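Local coordinates for regulatory protein (Bacillus megaterium, PDB 4UA1), which probably represses the mercury-resistance operon while bound to its operator and, once its dimer takes up mercury(II), switches to activating transcription, at residues B[80-83]-B[84-88]; B[90-93]-B[94-98]; B[48-51]-B[52-56]; B[103-106]-B[107-111]. All coordinates share one frame; numbering follows the deposited sequence.

Contact 1: residues B[80-83]-B[84-88]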
loop_
_atom_site.group_PDB
_atom_site.type_symbol
_atom_site.label_atom_id
_atom_site.label_comp_id
_atom_site.label_asym_id
_atom_site.label_seq_id
_atom_site.Cartn_x
_atom_site.Cartn_y
_atom_site.Cartn_z
ATOM N N ARG B 80 1.782 4.952 -28.891
ATOM C CA ARG B 80 1.767 3.495 -28.782
ATOM C C ARG B 80 2.389 3.023 -27.451
ATOM O O ARG B 80 1.850 2.122 -26.782
ATOM C CB ARG B 80 2.508 2.860 -29.973
ATOM C CG ARG B 80 2.571 1.340 -29.936
ATOM C CD ARG B 80 3.650 0.823 -30.872
ATOM N NE ARG B 80 4.961 1.215 -30.361
ATOM C CZ ARG B 80 6.094 1.169 -31.059
ATOM N NH1 ARG B 80 6.077 0.744 -32.320
ATOM N NH2 ARG B 80 7.243 1.560 -30.493
ATOM N N ASP B 81 3.523 3.630 -27.086
ATOM C CA ASP B 81 4.224 3.278 -25.863
ATOM C C ASP B 81 3.309 3.448 -24.686
ATOM O O ASP B 81 3.115 2.546 -23.871
ATOM C CB ASP B 81 5.463 4.154 -25.654
ATOM C CG ASP B 81 6.619 3.788 -26.572
ATOM O OD1 ASP B 81 6.650 2.671 -27.135
ATOM O OD2 ASP B 81 7.516 4.641 -26.729
ATOM N N MET B 82 2.737 4.629 -24.609
ATOM C CA MET B 82 1.917 4.974 -23.480
ATOM C C MET B 82 0.680 4.071 -23.392
ATOM O O MET B 82 0.279 3.650 -22.303
ATOM C CB MET B 82 1.528 6.441 -23.564
ATOM C CG MET B 82 1.018 6.937 -22.247
ATOM S SD MET B 82 2.212 6.677 -20.943
ATOM C CE MET B 82 1.112 6.779 -19.540
ATOM N N TYR B 83 0.119 3.747 -24.553
ATOM C CA TYR B 83 -1.004 2.828 -24.659
ATOM C C TYR B 83 -0.682 1.470 -24.049
ATOM O O TYR B 83 -1.453 0.920 -23.221
ATOM C CB TYR B 83 -1.389 2.709 -26.134
ATOM C CG TYR B 83 -2.536 1.781 -26.471
ATOM C CD1 TYR B 83 -3.856 2.153 -26.235
ATOM C CD2 TYR B 83 -2.301 0.566 -27.123
ATOM C CE1 TYR B 83 -4.900 1.311 -26.581
ATOM C CE2 TYR B 83 -3.339 -0.274 -27.478
ATOM C CZ TYR B 83 -4.639 0.102 -27.215
ATOM O OH TYR B 83 -5.681 -0.733 -27.583
ATOM N N ASP B 84 0.452 0.929 -24.489
ATOM C CA ASP B 84 0.986 -0.333 -23.964
ATOM C C ASP B 84 1.200 -0.342 -22.454
ATOM O O ASP B 84 0.787 -1.284 -21.776
ATOM C CB ASP B 84 2.298 -0.664 -24.652
ATOM C CG ASP B 84 2.087 -1.095 -26.052
ATOM O OD1 ASP B 84 0.943 -1.480 -26.352
ATOM O OD2 ASP B 84 3.044 -1.082 -26.843
ATOM N N PHE B 85 1.874 0.689 -21.942
ATOM C CA PHE B 85 2.118 0.778 -20.509
ATOM C C PHE B 85 0.800 0.874 -19.737
ATOM O O PHE B 85 0.678 0.290 -18.671
ATOM C CB PHE B 85 3.015 1.966 -20.165
ATOM C CG PHE B 85 4.476 1.765 -20.514
ATOM C CD1 PHE B 85 5.194 0.706 -19.974
ATOM C CD2 PHE B 85 5.131 2.653 -21.373
ATOM C CE1 PHE B 85 6.537 0.517 -20.282
ATOM C CE2 PHE B 85 6.469 2.481 -21.690
ATOM C CZ PHE B 85 7.179 1.412 -21.144
ATOM N N THR B 86 -0.178 1.590 -20.280
ATOM C CA THR B 86 -1.479 1.714 -19.640
ATOM C C THR B 86 -2.159 0.341 -19.538
ATOM O O THR B 86 -2.723 0.010 -18.489
ATOM C CB THR B 86 -2.412 2.676 -20.430
ATOM O OG1 THR B 86 -1.802 3.964 -20.532
ATOM C CG2 THR B 86 -3.782 2.800 -19.777
ATOM N N ILE B 87 -2.101 -0.453 -20.616
ATOM C CA ILE B 87 -2.607 -1.844 -20.567
ATOM C C ILE B 87 -1.871 -2.699 -19.518
ATOM O O ILE B 87 -2.495 -3.468 -18.736
ATOM C CB ILE B 87 -2.493 -2.524 -21.937
ATOM C CG1 ILE B 87 -3.586 -2.009 -22.885
ATOM C CG2 ILE B 87 -2.637 -4.025 -21.808
ATOM C CD1 ILE B 87 -3.316 -2.349 -24.345
ATOM N N LEU B 88 -0.548 -2.577 -19.482
ATOM C CA LEU B 88 0.193 -3.329 -18.486
ATOM C C LEU B 88 -0.260 -2.887 -17.101
ATOM O O LEU B 88 -0.253 -3.676 -16.165
ATOM C CB LEU B 88 1.704 -3.176 -18.658
ATOM C CG LEU B 88 2.295 -3.919 -19.856
ATOM C CD1 LEU B 88 3.781 -3.583 -19.986
ATOM C CD2 LEU B 88 2.075 -5.404 -19.727
#
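Ile87 lays its CD1 methyl over one face of the Tyr83 ring, 4.1 Å from CD1 to the ring centroid and 26° off the normal, a CH-pi contact between residues one helical turn apart. Tyr83 has CG anti to its own N (chi1 179°), which swings the ring out beside the next turn; a branched aliphatic suits a neighbour that offers a flat pi surface. The ring also makes a cation-pi contact with Lys118 of the second subunit, and the Tyr83 side chain lies about 5 Å from a bound mercury ion. Round the helix, Thr86 folds back on its own backbone. Its OG1 donates to Met82 O at 2.8 Å, 37° above the carbonyl plane, while Thr86 N gives a second bond to the same oxygen from the opposite face, 2.9 Å from N to O. Phe85 N bonds Asp81 O at 3.0 Å, and the Phe85 ring, with Met82, packs on Leu68 of helix 62-74. Arg80 NH2 pairs with Asp81 OD1 at 3.6 Å, OD1 lying in the guanidinium plane, at its edge. The buried Thr86 thus finds a partner for its hydroxyl within its own helix, and it packs on Ile125 of the second subunit.

Contact 2: residues B[90-93]-B[94-98]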
loop_
_atom_site.group_PDB
_atom_site.type_symbol
_atom_site.label_atom_id
_atom_site.label_comp_id
_atom_site.label_asym_id
_atom_site.label_seq_id
_atom_site.Cartn_x
_atom_site.Cartn_y
_atom_site.Cartn_z
ATOM N N ILE B 90 -3.375 -1.757 -16.308
ATOM C CA ILE B 90 -4.671 -2.372 -16.081
ATOM C C ILE B 90 -4.474 -3.784 -15.524
ATOM O O ILE B 90 -5.096 -4.165 -14.526
ATOM C CB ILE B 90 -5.531 -2.394 -17.373
ATOM C CG1 ILE B 90 -5.891 -0.955 -17.797
ATOM C CG2 ILE B 90 -6.798 -3.273 -17.211
ATOM C CD1 ILE B 90 -6.505 -0.840 -19.218
ATOM N N GLU B 91 -3.565 -4.528 -16.153
ATOM C CA GLU B 91 -3.289 -5.906 -15.760
ATOM C C GLU B 91 -2.641 -5.989 -14.366
ATOM O O GLU B 91 -2.944 -6.900 -13.564
ATOM C CB GLU B 91 -2.438 -6.565 -16.844
ATOM C CG GLU B 91 -3.267 -6.806 -18.123
ATOM C CD GLU B 91 -2.457 -7.220 -19.364
ATOM O OE1 GLU B 91 -1.238 -7.484 -19.241
ATOM O OE2 GLU B 91 -3.060 -7.280 -20.471
ATOM N N ASP B 92 -1.808 -5.001 -14.040
ATOM C CA ASP B 92 -1.204 -4.943 -12.705
ATOM C C ASP B 92 -2.272 -4.705 -11.618
ATOM O O ASP B 92 -2.319 -5.394 -10.590
ATOM C CB ASP B 92 -0.134 -3.842 -12.649
ATOM C CG ASP B 92 0.675 -3.872 -11.359
ATOM O OD1 ASP B 92 1.211 -4.950 -11.028
ATOM O OD2 ASP B 92 0.777 -2.830 -10.672
ATOM N N ILE B 93 -3.141 -3.735 -11.862
ATOM C CA ILE B 93 -4.221 -3.441 -10.941
ATOM C C ILE B 93 -5.089 -4.672 -10.763
ATOM O O ILE B 93 -5.580 -4.938 -9.660
ATOM C CB ILE B 93 -5.096 -2.262 -11.420
ATOM C CG1 ILE B 93 -4.246 -1.006 -11.659
ATOM C CG2 ILE B 93 -6.206 -1.986 -10.408
ATOM C CD1 ILE B 93 -3.528 -0.527 -10.453
ATOM N N GLN B 94 -5.293 -5.426 -11.843
ATOM C CA GLN B 94 -6.168 -6.583 -11.707
ATOM C C GLN B 94 -5.514 -7.607 -10.775
ATOM O O GLN B 94 -6.173 -8.158 -9.895
ATOM C CB GLN B 94 -6.512 -7.199 -13.057
ATOM C CG GLN B 94 -7.635 -8.219 -12.965
ATOM C CD GLN B 94 -7.429 -9.357 -13.918
ATOM O OE1 GLN B 94 -6.358 -9.479 -14.511
ATOM N NE2 GLN B 94 -8.450 -10.200 -14.088
ATOM N N ARG B 95 -4.210 -7.823 -10.946
ATOM C CA ARG B 95 -3.476 -8.680 -10.019
ATOM C C ARG B 95 -3.611 -8.236 -8.540
ATOM O O ARG B 95 -3.806 -9.086 -7.658
ATOM C CB ARG B 95 -2.003 -8.758 -10.410
ATOM C CG ARG B 95 -1.204 -9.542 -9.393
ATOM C CD ARG B 95 0.241 -9.114 -9.349
ATOM N NE ARG B 95 0.412 -7.699 -9.022
ATOM C CZ ARG B 95 0.599 -7.227 -7.792
ATOM N NH1 ARG B 95 0.622 -8.057 -6.754
ATOM N NH2 ARG B 95 0.764 -5.924 -7.598
ATOM N N LYS B 96 -3.472 -6.935 -8.262
ATOM C CA LYS B 96 -3.621 -6.424 -6.882
ATOM C C LYS B 96 -5.003 -6.731 -6.331
ATOM O O LYS B 96 -5.180 -7.140 -5.165
ATOM C CB LYS B 96 -3.414 -4.916 -6.800
ATOM C CG LYS B 96 -2.012 -4.417 -7.099
ATOM C CD LYS B 96 -1.922 -2.903 -6.850
ATOM C CE LYS B 96 -0.654 -2.302 -7.425
ATOM N NZ LYS B 96 0.559 -3.117 -7.084
ATOM N N ILE B 97 -5.988 -6.492 -7.183
ATOM C CA ILE B 97 -7.365 -6.782 -6.838
ATOM C C ILE B 97 -7.540 -8.247 -6.435
ATOM O O ILE B 97 -8.187 -8.561 -5.417
ATOM C CB ILE B 97 -8.306 -6.455 -8.010
ATOM C CG1 ILE B 97 -8.373 -4.939 -8.229
ATOM C CG2 ILE B 97 -9.680 -7.039 -7.755
ATOM C CD1 ILE B 97 -9.224 -4.510 -9.418
ATOM N N GLU B 98 -6.929 -9.141 -7.214
ATOM C CA GLU B 98 -7.114 -10.564 -6.977
ATOM C C GLU B 98 -6.477 -10.929 -5.647
ATOM O O GLU B 98 -7.034 -11.704 -4.866
ATOM C CB GLU B 98 -6.515 -11.399 -8.113
ATOM C CG GLU B 98 -7.063 -11.108 -9.539
ATOM C CD GLU B 98 -8.536 -11.436 -9.758
ATOM O OE1 GLU B 98 -9.406 -11.062 -8.936
ATOM O OE2 GLU B 98 -8.828 -12.068 -10.795
#
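The Arg95 guanidinium meets the Asp92 carboxylate at its edge, the two planes 33° apart, and Lys96 NZ also lies in its plane at the edge, a second donor and so no bond. Asp92 OD1 lies near the guanidinium plane and accepts from Arg95 NE in a weak hydrogen bond of 3.5 Å that forms part of a salt bridge. The two side chains run side by side, and a kink at chi3 of Arg95 (59°) brings NE back to the acid. The other carboxylate oxygen, Asp92 OD2, faces Lys96 NZ in a long salt bridge of 3.6 Å. Both ends have stronger partners outside: Asp92 OD2 pairs with Lys89, and Arg95 NH1 with Asp99. Elsewhere on the helix Ile93 CG2 and Ile97 CD1 touch at 4.1 Å, beta-branched residues that suit a buried stripe; Ile93 packs on Leu107 and Ile97 on Glu104 of the second subunit. Backbone bonds such as Lys96 N to Asp92 O, 3.0 Å, set this spacing. A short acid placed among three basic residues probably stays ionised and lowers the cost of gathering them, while the isoleucines give helix 78-112 an apolar stripe for the dimer contact.

Contact 3: residues B[48-51]-B[52-56]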
loop_
_atom_site.group_PDB
_atom_site.type_symbol
_atom_site.label_atom_id
_atom_site.label_comp_id
_atom_site.label_asym_id
_atom_site.label_seq_id
_atom_site.Cartn_x
_atom_site.Cartn_y
_atom_site.Cartn_z
ATOM N N ARG B 48 4.887 17.920 -16.634
ATOM C CA ARG B 48 5.505 16.630 -16.365
ATOM C C ARG B 48 5.213 16.195 -14.938
ATOM O O ARG B 48 4.993 15.020 -14.657
ATOM C CB ARG B 48 7.006 16.657 -16.612
ATOM C CG ARG B 48 7.626 15.287 -16.397
ATOM C CD ARG B 48 9.032 15.188 -16.926
ATOM N NE ARG B 48 9.006 14.750 -18.319
ATOM C CZ ARG B 48 9.706 13.736 -18.813
ATOM N NH1 ARG B 48 10.538 13.045 -18.046
ATOM N NH2 ARG B 48 9.593 13.438 -20.095
ATOM N N LEU B 49 5.211 17.157 -14.037
ATOM C CA LEU B 49 4.903 16.892 -12.655
ATOM C C LEU B 49 3.419 16.554 -12.439
ATOM O O LEU B 49 3.107 15.721 -11.579
ATOM C CB LEU B 49 5.321 18.090 -11.810
ATOM C CG LEU B 49 5.343 17.949 -10.291
ATOM C CD1 LEU B 49 6.184 16.776 -9.930
ATOM C CD2 LEU B 49 5.876 19.231 -9.630
ATOM N N HIS B 50 2.506 17.187 -13.185
ATOM C CA HIS B 50 1.087 16.769 -13.148
ATOM C C HIS B 50 0.971 15.322 -13.569
ATOM O O HIS B 50 0.356 14.501 -12.879
ATOM C CB HIS B 50 0.188 17.620 -14.060
ATOM C CG HIS B 50 -0.303 18.875 -13.421
ATOM N ND1 HIS B 50 -1.044 18.876 -12.262
ATOM C CD2 HIS B 50 -0.127 20.177 -13.757
ATOM C CE1 HIS B 50 -1.318 20.124 -11.919
ATOM N NE2 HIS B 50 -0.770 20.932 -12.808
ATOM N N PHE B 51 1.587 15.039 -14.716
ATOM C CA PHE B 51 1.587 13.724 -15.318
ATOM C C PHE B 51 2.069 12.676 -14.287
ATOM O O PHE B 51 1.431 11.629 -14.073
ATOM C CB PHE B 51 2.495 13.742 -16.552
ATOM C CG PHE B 51 2.543 12.437 -17.302
ATOM C CD1 PHE B 51 1.406 11.650 -17.441
ATOM C CD2 PHE B 51 3.727 11.995 -17.864
ATOM C CE1 PHE B 51 1.449 10.449 -18.126
ATOM C CE2 PHE B 51 3.782 10.799 -18.555
ATOM C CZ PHE B 51 2.644 10.021 -18.679
ATOM N N ILE B 52 3.176 12.987 -13.618
ATOM C CA ILE B 52 3.764 12.054 -12.680
ATOM C C ILE B 52 2.852 11.849 -11.472
ATOM O O ILE B 52 2.579 10.711 -11.056
ATOM C CB ILE B 52 5.147 12.544 -12.237
ATOM C CG1 ILE B 52 6.141 12.388 -13.387
ATOM C CG2 ILE B 52 5.624 11.771 -11.037
ATOM C CD1 ILE B 52 7.387 13.182 -13.198
ATOM N N LYS B 53 2.374 12.957 -10.920
ATOM C CA LYS B 53 1.465 12.890 -9.793
ATOM C C LYS B 53 0.266 11.982 -10.136
ATOM O O LYS B 53 -0.094 11.076 -9.368
ATOM C CB LYS B 53 1.018 14.309 -9.390
ATOM C CG LYS B 53 0.006 14.377 -8.247
ATOM C CD LYS B 53 0.610 13.840 -6.971
ATOM C CE LYS B 53 -0.357 13.883 -5.807
ATOM N NZ LYS B 53 -0.011 12.802 -4.833
ATOM N N ARG B 54 -0.332 12.186 -11.304
ATOM C CA ARG B 54 -1.556 11.457 -11.597
ATOM C C ARG B 54 -1.278 10.004 -11.894
ATOM O O ARG B 54 -2.084 9.148 -11.545
ATOM C CB ARG B 54 -2.340 12.099 -12.742
ATOM C CG ARG B 54 -2.854 13.435 -12.293
ATOM C CD ARG B 54 -3.558 14.208 -13.356
ATOM N NE ARG B 54 -3.501 15.623 -13.017
ATOM C CZ ARG B 54 -4.290 16.565 -13.523
ATOM N NH1 ARG B 54 -5.289 16.254 -14.352
ATOM N NH2 ARG B 54 -4.114 17.817 -13.142
ATOM N N MET B 55 -0.142 9.719 -12.523
ATOM C CA MET B 55 0.233 8.334 -12.753
ATOM C C MET B 55 0.351 7.645 -11.416
ATOM O O MET B 55 -0.090 6.502 -11.267
ATOM C CB MET B 55 1.537 8.215 -13.553
ATOM C CG MET B 55 1.350 8.332 -15.069
ATOM S SD MET B 55 2.729 7.677 -16.037
ATOM C CE MET B 55 4.050 8.805 -15.612
ATOM N N GLN B 56 0.910 8.343 -10.424
ATOM C CA GLN B 56 0.978 7.730 -9.102
ATOM C C GLN B 56 -0.386 7.545 -8.486
ATOM O O GLN B 56 -0.606 6.577 -7.779
ATOM C CB GLN B 56 1.826 8.546 -8.172
ATOM C CG GLN B 56 3.274 8.207 -8.249
ATOM C CD GLN B 56 4.091 9.219 -7.491
ATOM O OE1 GLN B 56 4.193 10.383 -7.914
ATOM N NE2 GLN B 56 4.656 8.808 -6.357
#
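Met55 sets out with CB 3.5 Å from Phe51 O, and CG follows close to that oxygen while coming up to ring atom CE1. The sulfur is next: SD lies 3.5 Å from Phe51 CZ and stands obliquely to the ring, 4.0 Å from SD to the centroid, a Met-aromatic contact. A bend at chi3 (-66°) then folds the CE methyl over one face of Phe51, 3.7 Å from CE to the centroid and 18° off the normal. Flexible and unbranched, methionine can lay its end over a ring one turn away in this manner. Farther round the helix Ile52 CD1 reaches Arg48 CG at 3.8 Å, so that the aliphatic stem of the arginine packs while its guanidinium salt-bridges Asp73. The Arg54 guanidinium stands almost upright to the His50 ring, the planes 84° apart, with ND1 at its edge. Helix 44-57 belongs to the MerR-type helix-turn-helix region; here Met55 also packs on Ile65 and Leu68 of helix 62-74, and on Leu129 of the second subunit. A polarisable sulfur and its methyl thus give this buried junction dispersion contact with the ring, while the nearby Phe51 O is held by a hydrogen bond from Met55 N.

Contact 4: residues B[103-106]-B[107-111]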
loop_
_atom_site.group_PDB
_atom_site.type_symbol
_atom_site.label_atom_id
_atom_site.label_comp_id
_atom_site.label_asym_id
_atom_site.label_seq_id
_atom_site.Cartn_x
_atom_site.Cartn_y
_atom_site.Cartn_z
ATOM N N ILE B 103 -7.255 -12.458 0.172
ATOM C CA ILE B 103 -7.271 -12.124 1.592
ATOM C C ILE B 103 -8.691 -12.084 2.167
ATOM O O ILE B 103 -8.965 -12.595 3.247
ATOM C CB ILE B 103 -6.587 -10.791 1.832
ATOM C CG1 ILE B 103 -5.087 -10.997 1.738
ATOM C CG2 ILE B 103 -6.956 -10.214 3.196
ATOM C CD1 ILE B 103 -4.320 -9.705 1.545
ATOM N N GLU B 104 -9.592 -11.472 1.429
ATOM C CA GLU B 104 -10.971 -11.426 1.831
ATOM C C GLU B 104 -11.501 -12.842 2.073
ATOM O O GLU B 104 -12.102 -13.121 3.103
ATOM C CB GLU B 104 -11.762 -10.712 0.761
ATOM C CG GLU B 104 -12.954 -9.928 1.245
ATOM C CD GLU B 104 -13.662 -9.295 0.057
ATOM O OE1 GLU B 104 -14.769 -8.729 0.204
ATOM O OE2 GLU B 104 -13.093 -9.408 -1.048
ATOM N N ARG B 105 -11.225 -13.744 1.140
ATOM C CA ARG B 105 -11.708 -15.112 1.232
ATOM C C ARG B 105 -11.124 -15.799 2.460
ATOM O O ARG B 105 -11.830 -16.569 3.146
ATOM C CB ARG B 105 -11.368 -15.878 -0.068
ATOM C CG ARG B 105 -11.473 -17.435 -0.040
ATOM C CD ARG B 105 -12.817 -17.935 0.466
ATOM N NE ARG B 105 -13.904 -17.188 -0.149
ATOM C CZ ARG B 105 -15.076 -16.948 0.425
ATOM N NH1 ARG B 105 -15.338 -17.405 1.648
ATOM N NH2 ARG B 105 -15.983 -16.246 -0.232
ATOM N N MET B 106 -9.844 -15.543 2.727
ATOM C CA MET B 106 -9.216 -16.052 3.958
ATOM C C MET B 106 -9.904 -15.584 5.229
ATOM O O MET B 106 -10.077 -16.342 6.168
ATOM C CB MET B 106 -7.745 -15.657 4.018
ATOM C CG MET B 106 -6.845 -16.591 3.222
ATOM S SD MET B 106 -5.255 -15.818 2.866
ATOM C CE MET B 106 -4.256 -17.296 2.799
ATOM N N LEU B 107 -10.242 -14.307 5.258
ATOM C CA LEU B 107 -10.878 -13.717 6.401
ATOM C C LEU B 107 -12.243 -14.320 6.591
ATOM O O LEU B 107 -12.641 -14.625 7.714
ATOM C CB LEU B 107 -10.955 -12.206 6.238
ATOM C CG LEU B 107 -9.620 -11.440 6.206
ATOM C CD1 LEU B 107 -9.843 -10.004 5.715
ATOM C CD2 LEU B 107 -8.905 -11.451 7.545
ATOM N N MET B 108 -12.941 -14.512 5.474
ATOM C CA MET B 108 -14.245 -15.150 5.468
ATOM C C MET B 108 -14.188 -16.569 6.089
ATOM O O MET B 108 -14.979 -16.923 6.977
ATOM C CB MET B 108 -14.773 -15.220 4.037
ATOM C CG MET B 108 -15.082 -13.859 3.376
ATOM S SD MET B 108 -16.596 -13.047 3.951
ATOM C CE MET B 108 -17.832 -14.312 3.636
ATOM N N ASP B 109 -13.231 -17.376 5.641
ATOM C CA ASP B 109 -13.115 -18.727 6.155
ATOM C C ASP B 109 -12.776 -18.742 7.651
ATOM O O ASP B 109 -13.330 -19.558 8.436
ATOM C CB ASP B 109 -12.082 -19.486 5.348
ATOM C CG ASP B 109 -12.496 -19.647 3.894
ATOM O OD1 ASP B 109 -13.735 -19.791 3.654
ATOM O OD2 ASP B 109 -11.591 -19.618 3.017
ATOM N N LEU B 110 -11.865 -17.845 8.037
ATOM C CA LEU B 110 -11.569 -17.626 9.442
ATOM C C LEU B 110 -12.820 -17.329 10.293
ATOM O O LEU B 110 -13.081 -18.011 11.286
ATOM C CB LEU B 110 -10.589 -16.481 9.560
ATOM C CG LEU B 110 -9.179 -16.933 9.260
ATOM C CD1 LEU B 110 -8.244 -15.726 9.058
ATOM C CD2 LEU B 110 -8.751 -17.815 10.425
ATOM N N LYS B 111 -13.600 -16.336 9.867
ATOM C CA LYS B 111 -14.800 -15.893 10.581
ATOM C C LYS B 111 -15.922 -16.986 10.608
ATOM O O LYS B 111 -16.698 -17.088 11.562
ATOM C CB LYS B 111 -15.352 -14.612 9.915
ATOM C CG LYS B 111 -16.560 -14.910 8.978
ATOM C CD LYS B 111 -17.246 -13.687 8.430
ATOM C CE LYS B 111 -18.744 -13.954 8.170
ATOM N NZ LYS B 111 -19.020 -15.016 7.159
#
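Leu107 N donates to Ile103 O at 2.9 Å, a helical bond that brings the two side chains alongside one another. Pointing the same way, they meet where Ile103 CG2 touches Leu107 CD1 at 3.8 Å. Leucine and isoleucine suit this stripe, since Leu107 is buried against Ile90 of the second subunit. Across the helix Arg105 and Asp109 form a salt bridge, NH1 to OD1 at 3.5 Å, with OD1 in the plane of the guanidinium at its edge. The planes themselves are 40° apart and the chains cross at about a right angle. Arg105 gets there by bending twice, at chi2 (53°) and chi3 (45°), which curls the chain back along the helix; Met108 CG then lies over one face of the guanidinium. Glu104 turns elsewhere, its OE1 accepting a hydrogen bond from Gln94 of the second subunit, while Leu110 packs on Thr128 and Leu129 of helix 124-130. Met108 CG screens one face of the arginine, yet the ion pair lies among exposed side chains, where solvent probably weakens it; the apolar stripe and the Glu104 bond help to join this end of helix 78-112 to its partner subunit.

How the contacts relate
From the N terminus the chain meets contact 3 first, in helix 44-57 of the DNA-binding region, and then contacts 1, 2 and 4 in turn along the single long helix 78-112. Each contact spans adjoining turns of one helix, so none closes a loop, and the four follow in series without nesting or crossing. Contacts 1 and 3 touch through Met82 CE, 3.7 Å from Phe51 CZ, which ties the start of the long helix to the DNA-binding part. Contacts 1 and 4 have centres about 35 Å apart. All four meet the second subunit, and contact 4 of one chain packs against contact 2 of the other across the dimer.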